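Local structure of RNA-binding protein RO60 (Deinococcus radiodurans, 2NVO) at residues A[219-224]-A[243-248]; A[108-113]-A[120-125]; A[448-453]-A[480-485]; A[323-328]-A[342-347]. The protein binds several small RNAs that accumulate during recovery from ultraviolet irradiation and contributes to the resistance of the bacterium to that irradiation. All blocks are in the same frame, centred on the assembly; numbering follows the deposited sequence.

Contact 1: A[219-224]-A[243-248]; sequences ALRVIE and QEYRLP
The phenol oxygen of Y245 is gripped twice. Y245 OH donates a hydrogen bond to E224 OE1 at 3.0 Å, and K228, one turn further along helix 219-229, binds the same oxygen with its NZ. E224 reaches it with CG anti to the backbone N (chi1 -176°) and an extended chain. OE1 lies at the ring's edge, close to the ring plane. The carboxylate stands steeply against the ring, 74° between planes, and the phenol meets OE1 from above the carboxylate plane, 48° out of it. Two partners on helix 219-229 thus hold the phenol oxygen in place.

Further back, CD1 and CE1 of the ring lie against R221: R221 O comes within 3.2 Å of Y245 CD1, at an oblique angle, while R221 CG packs 3.6 Å from Y245 CE1. Separately, L247 CD2 sits 3.6 Å from V222 O. The bent side chain of R246 runs past V222, its NE 3.2 Å from V222 CG1; that spacing is short for a nonbonded pair, so its detail is doubtful. R246 NE is buried here without a partner in the model.

R246, with positive phi, takes the chain out of helix 235-245. A helix terminus thus docks on helix 219-229, as one helix leans on another in the HEAT-like repeats of the TROVE horseshoe.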
loop_
_atom_site.group_PDB
_atom_site.type_symbol
_atom_site.label_atom_id
_atom_site.label_comp_id
_atom_site.label_asym_id
_atom_site.label_seq_id
_atom_site.Cartn_x
_atom_site.Cartn_y
_atom_site.Cartn_z
ATOM N N ALA A 219 5.193 -26.006 -15.825
ATOM C CA ALA A 219 4.168 -24.989 -15.665
ATOM C C ALA A 219 2.875 -25.746 -15.433
ATOM O O ALA A 219 2.049 -25.349 -14.616
ATOM C CB ALA A 219 4.073 -24.151 -16.921
ATOM N N LEU A 220 2.724 -26.860 -16.143
ATOM C CA LEU A 220 1.588 -27.741 -15.939
ATOM C C LEU A 220 1.700 -28.389 -14.580
ATOM O O LEU A 220 0.697 -28.756 -13.967
ATOM C CB LEU A 220 1.552 -28.826 -17.004
ATOM C CG LEU A 220 1.565 -28.349 -18.449
ATOM C CD1 LEU A 220 1.219 -29.503 -19.364
ATOM C CD2 LEU A 220 0.596 -27.191 -18.647
ATOM N N ARG A 221 2.938 -28.549 -14.129
ATOM C CA ARG A 221 3.209 -29.153 -12.840
ATOM C C ARG A 221 2.504 -28.346 -11.761
ATOM O O ARG A 221 1.726 -28.894 -10.981
ATOM C CB ARG A 221 4.716 -29.203 -12.585
ATOM C CG ARG A 221 5.149 -30.290 -11.617
ATOM C CD ARG A 221 6.660 -30.472 -11.642
ATOM N NE ARG A 221 7.146 -30.756 -12.991
ATOM C CZ ARG A 221 7.471 -31.969 -13.431
ATOM N NH1 ARG A 221 7.374 -33.023 -12.628
ATOM N NH2 ARG A 221 7.901 -32.127 -14.677
ATOM N N VAL A 222 2.757 -27.041 -11.731
ATOM C CA VAL A 222 2.101 -26.180 -10.750
ATOM C C VAL A 222 0.586 -26.248 -10.919
ATOM O O VAL A 222 -0.158 -26.189 -9.942
ATOM C CB VAL A 222 2.588 -24.712 -10.815
ATOM C CG1 VAL A 222 4.102 -24.663 -10.906
ATOM C CG2 VAL A 222 1.957 -23.977 -11.981
ATOM N N ILE A 223 0.135 -26.401 -12.159
ATOM C CA ILE A 223 -1.288 -26.542 -12.425
ATOM C C ILE A 223 -1.852 -27.849 -11.851
ATOM O O ILE A 223 -2.840 -27.836 -11.115
ATOM C CB ILE A 223 -1.594 -26.414 -13.925
ATOM C CG1 ILE A 223 -1.238 -25.007 -14.404
ATOM C CG2 ILE A 223 -3.062 -26.737 -14.202
ATOM C CD1 ILE A 223 -1.613 -24.727 -15.850
ATOM N N GLU A 224 -1.214 -28.972 -12.162
ATOM C CA GLU A 224 -1.652 -30.254 -11.620
ATOM C C GLU A 224 -1.669 -30.204 -10.098
ATOM O O GLU A 224 -2.620 -30.655 -9.456
ATOM C CB GLU A 224 -0.737 -31.386 -12.089
ATOM C CG GLU A 224 -1.192 -32.767 -11.632
ATOM C CD GLU A 224 -0.401 -33.890 -12.273
ATOM O OE1 GLU A 224 0.843 -33.887 -12.158
ATOM O OE2 GLU A 224 -1.028 -34.779 -12.888
ATOM N N GLN A 243 4.783 -29.294 -0.834
ATOM C CA GLN A 243 6.163 -29.750 -0.785
ATOM C C GLN A 243 6.569 -30.323 -2.138
ATOM O O GLN A 243 7.580 -29.922 -2.712
ATOM C CB GLN A 243 6.362 -30.790 0.319
ATOM C CG GLN A 243 6.602 -30.195 1.697
ATOM C CD GLN A 243 6.897 -31.253 2.746
ATOM O OE1 GLN A 243 6.507 -32.413 2.602
ATOM N NE2 GLN A 243 7.590 -30.857 3.809
ATOM N N GLU A 244 5.775 -31.251 -2.659
ATOM C CA GLU A 244 6.080 -31.812 -3.967
ATOM C C GLU A 244 6.017 -30.756 -5.064
ATOM O O GLU A 244 6.830 -30.760 -5.986
ATOM C CB GLU A 244 5.139 -32.966 -4.319
ATOM C CG GLU A 244 5.184 -33.312 -5.800
ATOM C CD GLU A 244 4.514 -34.629 -6.137
ATOM O OE1 GLU A 244 3.639 -35.078 -5.363
ATOM O OE2 GLU A 244 4.864 -35.210 -7.190
ATOM N N TYR A 245 5.058 -29.842 -4.948
ATOM C CA TYR A 245 4.704 -28.965 -6.064
ATOM C C TYR A 245 5.021 -27.479 -5.883
ATOM O O TYR A 245 4.508 -26.649 -6.634
ATOM C CB TYR A 245 3.214 -29.116 -6.384
ATOM C CG TYR A 245 2.856 -30.359 -7.164
ATOM C CD1 TYR A 245 3.072 -30.426 -8.536
ATOM C CD2 TYR A 245 2.285 -31.458 -6.535
ATOM C CE1 TYR A 245 2.741 -31.559 -9.259
ATOM C CE2 TYR A 245 1.949 -32.592 -7.250
ATOM C CZ TYR A 245 2.179 -32.635 -8.611
ATOM O OH TYR A 245 1.847 -33.760 -9.328
ATOM N N ARG A 246 5.850 -27.141 -4.898
ATOM C CA ARG A 246 6.237 -25.747 -4.639
ATOM C C ARG A 246 5.038 -24.801 -4.490
ATOM O O ARG A 246 5.138 -23.604 -4.759
ATOM C CB ARG A 246 7.209 -25.234 -5.721
ATOM C CG ARG A 246 6.586 -24.969 -7.100
ATOM C CD ARG A 246 6.390 -23.481 -7.373
ATOM N NE ARG A 246 5.229 -23.218 -8.223
ATOM C CZ ARG A 246 5.059 -22.105 -8.936
ATOM N NH1 ARG A 246 3.966 -21.944 -9.675
ATOM N NH2 ARG A 246 5.987 -21.153 -8.918
ATOM N N LEU A 247 3.912 -25.339 -4.031
ATOM C CA LEU A 247 2.653 -24.597 -4.042
ATOM C C LEU A 247 2.484 -23.616 -2.882
ATOM O O LEU A 247 2.858 -23.910 -1.744
ATOM C CB LEU A 247 1.468 -25.567 -4.069
ATOM C CG LEU A 247 1.387 -26.502 -5.276
ATOM C CD1 LEU A 247 0.355 -27.579 -5.026
ATOM C CD2 LEU A 247 1.075 -25.732 -6.547
ATOM N N PRO A 248 1.906 -22.444 -3.177
ATOM C CA PRO A 248 1.544 -21.410 -2.201
ATOM C C PRO A 248 0.488 -21.877 -1.199
ATOM O O PRO A 248 -0.313 -22.761 -1.502
ATOM C CB PRO A 248 0.969 -20.295 -3.085
ATOM C CG PRO A 248 0.631 -20.984 -4.391
ATOM C CD PRO A 248 1.742 -21.952 -4.551
#

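Contact 2: A[108-113]-A[120-125]; sequences LIAKTA and KAAWDA
A110 and A122 meet in a buried helix-to-helix contact between helices 100-112 and 116-129, which follow one another in the TROVE domain. The evidence for close approach is consistent: the CA atoms of A110 and A122 are 4.9 Å apart, and the short helical segments come within 7.7 Å axis to axis. Their N-to-C directions differ by 133°, so the helices run broadly against each other with a marked skew.

Methyl groups make this spacing possible. A110 CB and A122 CB point at one another across the interface and touch at 3.5 Å, and A122 CB is also 3.8 Å from I109 CG2, the branch that lies anti to the backbone N of I109. A110 CB does double duty, since it also sits over one face of the W123 indole in a CH-pi contact, 3.8 Å from the centroid of the five-membered ring and only 15° off the ring normal. W123 CG is anti to its carbonyl carbon (chi1 -76°), which brings one face of the indole up to A110 CB.

K111 adds one oblique contact at the six-membered ring: its bent chain brings CD to 3.9 Å from W123 CZ2. The ammonium end is held beyond this interface, NZ binding G148 O and T153 OG1. Helix 151-163 supplies L152, T153 and V157 to W123, so the indole links three helices. The alanines account for the closeness of this pair; successive helices packed against each other, with a third behind them, are characteristic of an alpha-helical solenoid, here the HEAT-like TROVE horseshoe.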
loop_
_atom_site.group_PDB
_atom_site.type_symbol
_atom_site.label_atom_id
_atom_site.label_comp_id
_atom_site.label_asym_id
_atom_site.label_seq_id
_atom_site.Cartn_x
_atom_site.Cartn_y
_atom_site.Cartn_z
ATOM N N LEU A 108 -9.396 4.605 -20.555
ATOM C CA LEU A 108 -10.022 5.773 -21.177
ATOM C C LEU A 108 -9.338 6.136 -22.493
ATOM O O LEU A 108 -9.997 6.374 -23.504
ATOM C CB LEU A 108 -10.003 6.990 -20.241
ATOM C CG LEU A 108 -10.917 7.006 -19.018
ATOM C CD1 LEU A 108 -10.507 8.120 -18.048
ATOM C CD2 LEU A 108 -12.373 7.167 -19.441
ATOM N N ILE A 109 -8.014 6.198 -22.463
ATOM C CA ILE A 109 -7.241 6.480 -23.661
ATOM C C ILE A 109 -7.477 5.387 -24.710
ATOM O O ILE A 109 -7.906 5.666 -25.832
ATOM C CB ILE A 109 -5.740 6.580 -23.344
ATOM C CG1 ILE A 109 -5.480 7.639 -22.269
ATOM C CG2 ILE A 109 -4.948 6.892 -24.618
ATOM C CD1 ILE A 109 -4.033 7.656 -21.777
ATOM N N ALA A 110 -7.224 4.143 -24.325
ATOM C CA ALA A 110 -7.354 3.009 -25.228
ATOM C C ALA A 110 -8.732 2.931 -25.872
ATOM O O ALA A 110 -8.848 2.579 -27.047
ATOM C CB ALA A 110 -7.032 1.701 -24.500
ATOM N N LYS A 111 -9.769 3.266 -25.110
ATOM C CA LYS A 111 -11.137 3.061 -25.574
ATOM C C LYS A 111 -11.774 4.298 -26.188
ATOM O O LYS A 111 -12.639 4.178 -27.044
ATOM C CB LYS A 111 -12.036 2.548 -24.445
ATOM C CG LYS A 111 -11.622 1.209 -23.854
ATOM C CD LYS A 111 -11.777 0.063 -24.831
ATOM C CE LYS A 111 -13.227 -0.132 -25.250
ATOM N NZ LYS A 111 -13.465 -1.472 -25.862
ATOM N N THR A 112 -11.367 5.485 -25.752
ATOM C CA THR A 112 -12.082 6.691 -26.156
ATOM C C THR A 112 -11.223 7.851 -26.667
ATOM O O THR A 112 -11.750 8.927 -26.959
ATOM C CB THR A 112 -13.007 7.209 -25.031
ATOM O OG1 THR A 112 -12.230 7.857 -24.017
ATOM C CG2 THR A 112 -13.811 6.064 -24.425
ATOM N N ALA A 113 -9.914 7.652 -26.780
ATOM C CA ALA A 113 -9.071 8.695 -27.351
ATOM C C ALA A 113 -9.469 8.913 -28.812
ATOM O O ALA A 113 -9.669 7.947 -29.546
ATOM C CB ALA A 113 -7.600 8.320 -27.247
ATOM N N LYS A 120 -4.112 3.032 -29.919
ATOM C CA LYS A 120 -3.252 1.898 -30.220
ATOM C C LYS A 120 -2.056 1.835 -29.275
ATOM O O LYS A 120 -1.649 0.755 -28.837
ATOM C CB LYS A 120 -2.781 1.952 -31.684
ATOM C CG LYS A 120 -3.831 1.483 -32.694
ATOM C CD LYS A 120 -3.273 1.382 -34.122
ATOM C CE LYS A 120 -3.112 2.753 -34.777
ATOM N NZ LYS A 120 -2.215 2.698 -35.962
ATOM N N ALA A 121 -1.495 3.001 -28.976
ATOM C CA ALA A 121 -0.358 3.099 -28.068
ATOM C C ALA A 121 -0.757 2.691 -26.645
ATOM O O ALA A 121 0.016 2.044 -25.935
ATOM C CB ALA A 121 0.214 4.508 -28.086
ATOM N N ALA A 122 -1.967 3.065 -26.238
ATOM C CA ALA A 122 -2.490 2.635 -24.943
ATOM C C ALA A 122 -2.550 1.112 -24.885
ATOM O O ALA A 122 -2.009 0.497 -23.971
ATOM C CB ALA A 122 -3.851 3.246 -24.687
ATOM N N TRP A 123 -3.186 0.501 -25.879
ATOM C CA TRP A 123 -3.212 -0.955 -25.969
ATOM C C TRP A 123 -1.824 -1.578 -25.917
ATOM O O TRP A 123 -1.614 -2.556 -25.199
ATOM C CB TRP A 123 -3.958 -1.414 -27.218
ATOM C CG TRP A 123 -5.441 -1.289 -27.093
ATOM C CD1 TRP A 123 -6.251 -0.390 -27.731
ATOM C CD2 TRP A 123 -6.297 -2.081 -26.263
ATOM N NE1 TRP A 123 -7.561 -0.585 -27.357
ATOM C CE2 TRP A 123 -7.614 -1.617 -26.455
ATOM C CE3 TRP A 123 -6.078 -3.146 -25.384
ATOM C CZ2 TRP A 123 -8.706 -2.179 -25.802
ATOM C CZ3 TRP A 123 -7.166 -3.703 -24.736
ATOM C CH2 TRP A 123 -8.459 -3.218 -24.947
ATOM N N ASP A 124 -0.874 -1.009 -26.657
ATOM C CA ASP A 124 0.486 -1.549 -26.681
ATOM C C ASP A 124 1.145 -1.523 -25.298
ATOM O O ASP A 124 2.025 -2.337 -25.009
ATOM C CB ASP A 124 1.363 -0.788 -27.682
ATOM C CG ASP A 124 1.073 -1.168 -29.131
ATOM O OD1 ASP A 124 0.471 -2.245 -29.373
ATOM O OD2 ASP A 124 1.452 -0.380 -30.030
ATOM N N ALA A 125 0.716 -0.593 -24.450
ATOM C CA ALA A 125 1.247 -0.488 -23.091
ATOM C C ALA A 125 0.533 -1.403 -22.091
ATOM O O ALA A 125 1.052 -1.647 -21.005
ATOM C CB ALA A 125 1.197 0.949 -22.610
#

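Contact 3: A[448-453]-A[480-485]; sequences LWAAQE and DQYAQK
Apolar contacts between A450, A451 and Y482 form the inner side of this interface. The two alanine methyls meet adjacent carbons of the tyrosine ring: A450 CB lies at the ring edge, near its plane, 3.9 Å from Y482 CE1, and A451 CB comes in obliquely, 3.9 Å from Y482 CD1. Y482 CG is anti to its backbone N (chi1 -175°), an orientation that slides the ring between the helices and carries OH on to L455 O and V457 N, just past the end of helix 445-452.

A van der Waals contact of a methyl with an amide oxygen stands apart from this group: L448 CD2 lies 3.8 Å from Q481 OE1.

Between the two segments, the direct hydrogen bond comes from K485. Its fully extended chain spans the gap, and NZ donates to A451 O at 2.9 Å, arriving from above the carbonyl plane, 38° out of it. One water donates to Q452 O at 2.9 Å and accepts a weak bond from K485 NZ at 2.8 Å. The lysine thus reaches one carbonyl of the last turn directly and a second through water, where the helix dipole would probably favour a positive charge.

The axes of the short segments run nearly parallel, 16° apart and 9.2 Å at closest. Strand 459-464 lies between the two helices in sequence, and neighbouring parallel helices flanking a mainly parallel sheet are characteristic of the Rossmann-like alpha/beta fold of von Willebrand factor A domains.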
loop_
_atom_site.group_PDB
_atom_site.type_symbol
_atom_site.label_atom_id
_atom_site.label_comp_id
_atom_site.label_asym_id
_atom_site.label_seq_id
_atom_site.Cartn_x
_atom_site.Cartn_y
_atom_site.Cartn_z
ATOM N N LEU A 448 2.307 29.551 11.397
ATOM C CA LEU A 448 2.396 30.880 11.980
ATOM C C LEU A 448 3.573 30.926 12.966
ATOM O O LEU A 448 4.374 31.864 12.955
ATOM C CB LEU A 448 1.086 31.242 12.678
ATOM C CG LEU A 448 -0.204 31.307 11.858
ATOM C CD1 LEU A 448 -1.387 31.465 12.793
ATOM C CD2 LEU A 448 -0.192 32.463 10.828
ATOM N N TRP A 449 3.686 29.904 13.810
ATOM C CA TRP A 449 4.736 29.858 14.813
ATOM C C TRP A 449 6.124 29.880 14.184
ATOM O O TRP A 449 6.991 30.625 14.625
ATOM C CB TRP A 449 4.598 28.623 15.696
ATOM C CG TRP A 449 5.681 28.490 16.743
ATOM C CD1 TRP A 449 5.700 29.072 17.982
ATOM C CD2 TRP A 449 6.870 27.691 16.657
ATOM N NE1 TRP A 449 6.831 28.699 18.664
ATOM C CE2 TRP A 449 7.573 27.861 17.875
ATOM C CE3 TRP A 449 7.424 26.870 15.659
ATOM C CZ2 TRP A 449 8.798 27.245 18.124
ATOM C CZ3 TRP A 449 8.646 26.247 15.912
ATOM C CH2 TRP A 449 9.317 26.431 17.141
ATOM N N ALA A 450 6.335 29.054 13.164
ATOM C CA ALA A 450 7.650 28.959 12.533
ATOM C C ALA A 450 8.063 30.301 11.915
ATOM O O ALA A 450 9.235 30.682 11.975
ATOM C CB ALA A 450 7.679 27.859 11.474
ATOM N N ALA A 451 7.110 31.004 11.316
ATOM C CA ALA A 451 7.412 32.305 10.698
ATOM C C ALA A 451 7.788 33.328 11.765
ATOM O O ALA A 451 8.764 34.069 11.616
ATOM C CB ALA A 451 6.242 32.799 9.881
ATOM N N GLN A 452 7.015 33.344 12.847
ATOM C CA GLN A 452 7.313 34.151 14.022
ATOM C C GLN A 452 8.715 33.868 14.571
ATOM O O GLN A 452 9.433 34.783 14.987
ATOM C CB GLN A 452 6.264 33.884 15.101
ATOM C CG GLN A 452 6.412 34.728 16.354
ATOM C CD GLN A 452 5.160 34.712 17.224
ATOM O OE1 GLN A 452 4.238 33.923 17.002
ATOM N NE2 GLN A 452 5.125 35.592 18.219
ATOM N N GLU A 453 9.104 32.599 14.583
ATOM C CA GLU A 453 10.415 32.215 15.099
ATOM C C GLU A 453 11.496 32.259 14.016
ATOM O O GLU A 453 12.627 31.891 14.266
ATOM C CB GLU A 453 10.364 30.815 15.731
ATOM C CG GLU A 453 9.320 30.654 16.856
ATOM C CD GLU A 453 9.422 31.726 17.938
ATOM O OE1 GLU A 453 10.506 31.871 18.543
ATOM O OE2 GLU A 453 8.410 32.424 18.193
ATOM N N ASP A 480 1.040 31.361 2.888
ATOM C CA ASP A 480 1.364 32.581 2.146
ATOM C C ASP A 480 2.241 33.517 2.967
ATOM O O ASP A 480 3.262 33.993 2.482
ATOM C CB ASP A 480 0.089 33.314 1.734
ATOM C CG ASP A 480 -0.743 32.523 0.741
ATOM O OD1 ASP A 480 -0.176 31.646 0.054
ATOM O OD2 ASP A 480 -1.957 32.774 0.642
ATOM N N GLN A 481 1.829 33.779 4.204
ATOM C CA GLN A 481 2.586 34.626 5.115
ATOM C C GLN A 481 3.998 34.113 5.373
ATOM O O GLN A 481 4.937 34.905 5.461
ATOM C CB GLN A 481 1.825 34.852 6.423
ATOM C CG GLN A 481 0.609 35.745 6.259
ATOM C CD GLN A 481 -0.186 35.917 7.541
ATOM O OE1 GLN A 481 0.236 35.489 8.616
ATOM N NE2 GLN A 481 -1.347 36.546 7.432
ATOM N N TYR A 482 4.159 32.796 5.467
ATOM C CA TYR A 482 5.484 32.212 5.670
ATOM C C TYR A 482 6.363 32.493 4.455
ATOM O O TYR A 482 7.495 32.946 4.588
ATOM C CB TYR A 482 5.397 30.695 5.901
ATOM C CG TYR A 482 6.732 30.058 6.237
ATOM C CD1 TYR A 482 7.096 29.795 7.550
ATOM C CD2 TYR A 482 7.625 29.733 5.236
ATOM C CE1 TYR A 482 8.342 29.209 7.847
ATOM C CE2 TYR A 482 8.843 29.155 5.514
ATOM C CZ TYR A 482 9.202 28.900 6.812
ATOM O OH TYR A 482 10.434 28.333 7.044
ATOM N N ALA A 483 5.832 32.203 3.272
ATOM C CA ALA A 483 6.558 32.442 2.033
ATOM C C ALA A 483 6.953 33.907 1.952
ATOM O O ALA A 483 8.084 34.222 1.615
ATOM C CB ALA A 483 5.698 32.066 0.843
ATOM N N GLN A 484 6.019 34.799 2.281
ATOM C CA GLN A 484 6.287 36.236 2.227
ATOM C C GLN A 484 7.382 36.704 3.176
ATOM O O GLN A 484 8.125 37.632 2.857
ATOM C CB GLN A 484 5.008 37.042 2.469
ATOM C CG GLN A 484 4.226 37.313 1.191
ATOM C CD GLN A 484 2.722 37.385 1.403
ATOM O OE1 GLN A 484 2.239 37.605 2.523
ATOM N NE2 GLN A 484 1.967 37.185 0.324
ATOM N N LYS A 485 7.477 36.079 4.343
ATOM C CA LYS A 485 8.438 36.506 5.340
ATOM C C LYS A 485 9.773 35.793 5.223
ATOM O O LYS A 485 10.812 36.359 5.566
ATOM C CB LYS A 485 7.880 36.329 6.755
ATOM C CG LYS A 485 8.963 36.384 7.808
ATOM C CD LYS A 485 8.416 36.577 9.196
ATOM C CE LYS A 485 9.555 36.838 10.170
ATOM N NZ LYS A 485 9.079 36.968 11.572
HETATM O O HOH W 1 9.733 37.565 14.263
#

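Contact 4: A[323-328]-A[342-347]; sequences LVYAQG and RVVDAL
Two consecutive TROVE helices, 315-326 and 341-354, are joined here by the ring of Y325 against V343, V344 and L347. The pairing is apolar across these segments, with no hydrogen bond between them. Y325 has CG anti to its backbone N (chi1 176°), which sends the ring out across the gap toward the second helix.

Two neighbouring carbons of the ring do the touching. CE2 of Y325 meets V343 CG1 at 3.7 Å, the side chains crossing at about a right angle, and CD2 of Y325 lies 3.9 Å from V344 CG2; both methyls approach the ring obliquely. L347 CD1 is a looser neighbour, 4.4 Å from Y325 CD2. Beside the ring, A326 CB reaches V344 CG2 at 4.2 Å, so that methyl bridges two successive residues of helix 315-326.

The connecting loop holds the far end of the ring through the bond between Y325 OH and V340 N, and the nearly parallel W337 indole, planes at about 10°, limits its turning. L278 of helix 271-283 touches both Y325 and L347. Successive helices packed through an aromatic side chain, with an earlier helix behind, fit the helical repeats of the TROVE horseshoe.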
loop_
_atom_site.group_PDB
_atom_site.type_symbol
_atom_site.label_atom_id
_atom_site.label_comp_id
_atom_site.label_asym_id
_atom_site.label_seq_id
_atom_site.Cartn_x
_atom_site.Cartn_y
_atom_site.Cartn_z
ATOM N N LEU A 323 1.702 -5.687 17.176
ATOM C CA LEU A 323 0.410 -5.426 17.814
ATOM C C LEU A 323 -0.583 -6.512 17.420
ATOM O O LEU A 323 -1.271 -7.038 18.263
ATOM C CB LEU A 323 -0.124 -4.036 17.427
ATOM C CG LEU A 323 0.725 -2.850 17.917
ATOM C CD1 LEU A 323 0.325 -1.511 17.258
ATOM C CD2 LEU A 323 0.686 -2.735 19.422
ATOM N N VAL A 324 -0.655 -6.835 16.135
ATOM C CA VAL A 324 -1.576 -7.875 15.647
ATOM C C VAL A 324 -1.292 -9.209 16.332
ATOM O O VAL A 324 -2.200 -9.892 16.833
ATOM C CB VAL A 324 -1.467 -8.064 14.125
ATOM C CG1 VAL A 324 -2.228 -9.327 13.685
ATOM C CG2 VAL A 324 -2.017 -6.846 13.397
ATOM N N TYR A 325 -0.011 -9.570 16.363
ATOM C CA TYR A 325 0.411 -10.827 16.953
ATOM C C TYR A 325 0.173 -10.883 18.454
ATOM O O TYR A 325 -0.254 -11.905 18.979
ATOM C CB TYR A 325 1.899 -11.088 16.628
ATOM C CG TYR A 325 2.462 -12.330 17.276
ATOM C CD1 TYR A 325 1.953 -13.586 16.970
ATOM C CD2 TYR A 325 3.503 -12.246 18.196
ATOM C CE1 TYR A 325 2.470 -14.735 17.580
ATOM C CE2 TYR A 325 4.018 -13.372 18.803
ATOM C CZ TYR A 325 3.500 -14.612 18.489
ATOM O OH TYR A 325 4.020 -15.726 19.096
ATOM N N ALA A 326 0.433 -9.784 19.153
ATOM C CA ALA A 326 0.366 -9.803 20.606
ATOM C C ALA A 326 -1.061 -9.954 21.121
ATOM O O ALA A 326 -1.267 -10.251 22.297
ATOM C CB ALA A 326 1.029 -8.563 21.207
ATOM N N GLN A 327 -2.035 -9.772 20.237
ATOM C CA GLN A 327 -3.441 -9.890 20.614
ATOM C C GLN A 327 -3.803 -11.334 20.937
ATOM O O GLN A 327 -4.633 -11.598 21.820
ATOM C CB GLN A 327 -4.346 -9.382 19.489
ATOM C CG GLN A 327 -4.458 -7.882 19.436
ATOM C CD GLN A 327 -5.129 -7.337 20.674
ATOM O OE1 GLN A 327 -6.051 -7.953 21.205
ATOM N NE2 GLN A 327 -4.661 -6.191 21.153
ATOM N N GLY A 328 -3.190 -12.266 20.210
ATOM C CA GLY A 328 -3.434 -13.680 20.432
ATOM C C GLY A 328 -4.817 -14.085 19.954
ATOM O O GLY A 328 -5.326 -15.147 20.302
ATOM N N ARG A 342 9.235 -13.648 23.500
ATOM C CA ARG A 342 10.501 -13.291 22.864
ATOM C C ARG A 342 10.332 -12.984 21.372
ATOM O O ARG A 342 11.195 -12.352 20.771
ATOM C CB ARG A 342 11.574 -14.369 23.121
ATOM C CG ARG A 342 12.205 -14.270 24.513
ATOM C CD ARG A 342 13.188 -15.414 24.818
ATOM N NE ARG A 342 14.373 -15.326 23.980
ATOM C CZ ARG A 342 14.601 -16.099 22.929
ATOM N NH1 ARG A 342 13.730 -17.042 22.605
ATOM N NH2 ARG A 342 15.709 -15.939 22.216
ATOM N N VAL A 343 9.230 -13.433 20.773
ATOM C CA VAL A 343 8.922 -13.078 19.383
ATOM C C VAL A 343 8.395 -11.645 19.357
ATOM O O VAL A 343 8.806 -10.838 18.530
ATOM C CB VAL A 343 7.890 -14.039 18.732
ATOM C CG1 VAL A 343 7.437 -13.527 17.378
ATOM C CG2 VAL A 343 8.478 -15.456 18.578
ATOM N N VAL A 344 7.490 -11.338 20.283
ATOM C CA VAL A 344 7.052 -9.956 20.471
ATOM C C VAL A 344 8.257 -9.049 20.654
ATOM O O VAL A 344 8.341 -7.978 20.057
ATOM C CB VAL A 344 6.125 -9.822 21.687
ATOM C CG1 VAL A 344 5.962 -8.349 22.062
ATOM C CG2 VAL A 344 4.786 -10.467 21.384
ATOM N N ASP A 345 9.206 -9.503 21.469
ATOM C CA ASP A 345 10.452 -8.774 21.704
ATOM C C ASP A 345 11.243 -8.548 20.425
ATOM O O ASP A 345 11.819 -7.486 20.220
ATOM C CB ASP A 345 11.354 -9.540 22.675
ATOM C CG ASP A 345 11.013 -9.292 24.129
ATOM O OD1 ASP A 345 10.307 -8.304 24.430
ATOM O OD2 ASP A 345 11.469 -10.094 24.974
ATOM N N ALA A 346 11.323 -9.572 19.586
ATOM C CA ALA A 346 12.126 -9.479 18.370
ATOM C C ALA A 346 11.504 -8.466 17.411
ATOM O O ALA A 346 12.194 -7.806 16.622
ATOM C CB ALA A 346 12.215 -10.824 17.713
ATOM N N LEU A 347 10.183 -8.383 17.457
ATOM C CA LEU A 347 9.454 -7.416 16.636
ATOM C C LEU A 347 9.759 -5.979 17.062
ATOM O O LEU A 347 9.768 -5.064 16.235
ATOM C CB LEU A 347 7.964 -7.730 16.651
ATOM C CG LEU A 347 7.629 -9.009 15.877
ATOM C CD1 LEU A 347 6.224 -9.454 16.200
ATOM C CD2 LEU A 347 7.791 -8.802 14.388
#

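In the fold
Contacts 1, 2 and 4 belong to the TROVE horseshoe and contact 3 to the VWFA-like domain that closes the ring; contacts 1 and 3 lie on opposite sides of the chain's centre, their own centres about 62 Å apart. Contacts 2 and 4 are the buried ones and rely on apolar packing, small methyls allowing close helices in contact 2 and a tyrosine filling a wider gap in contact 4. Contacts 1 and 3 are only partly buried, and each adds a polar bond across the interface: side chain to side chain in contact 1, lysine to backbone carbonyl in contact 3. No two contacts share a helix.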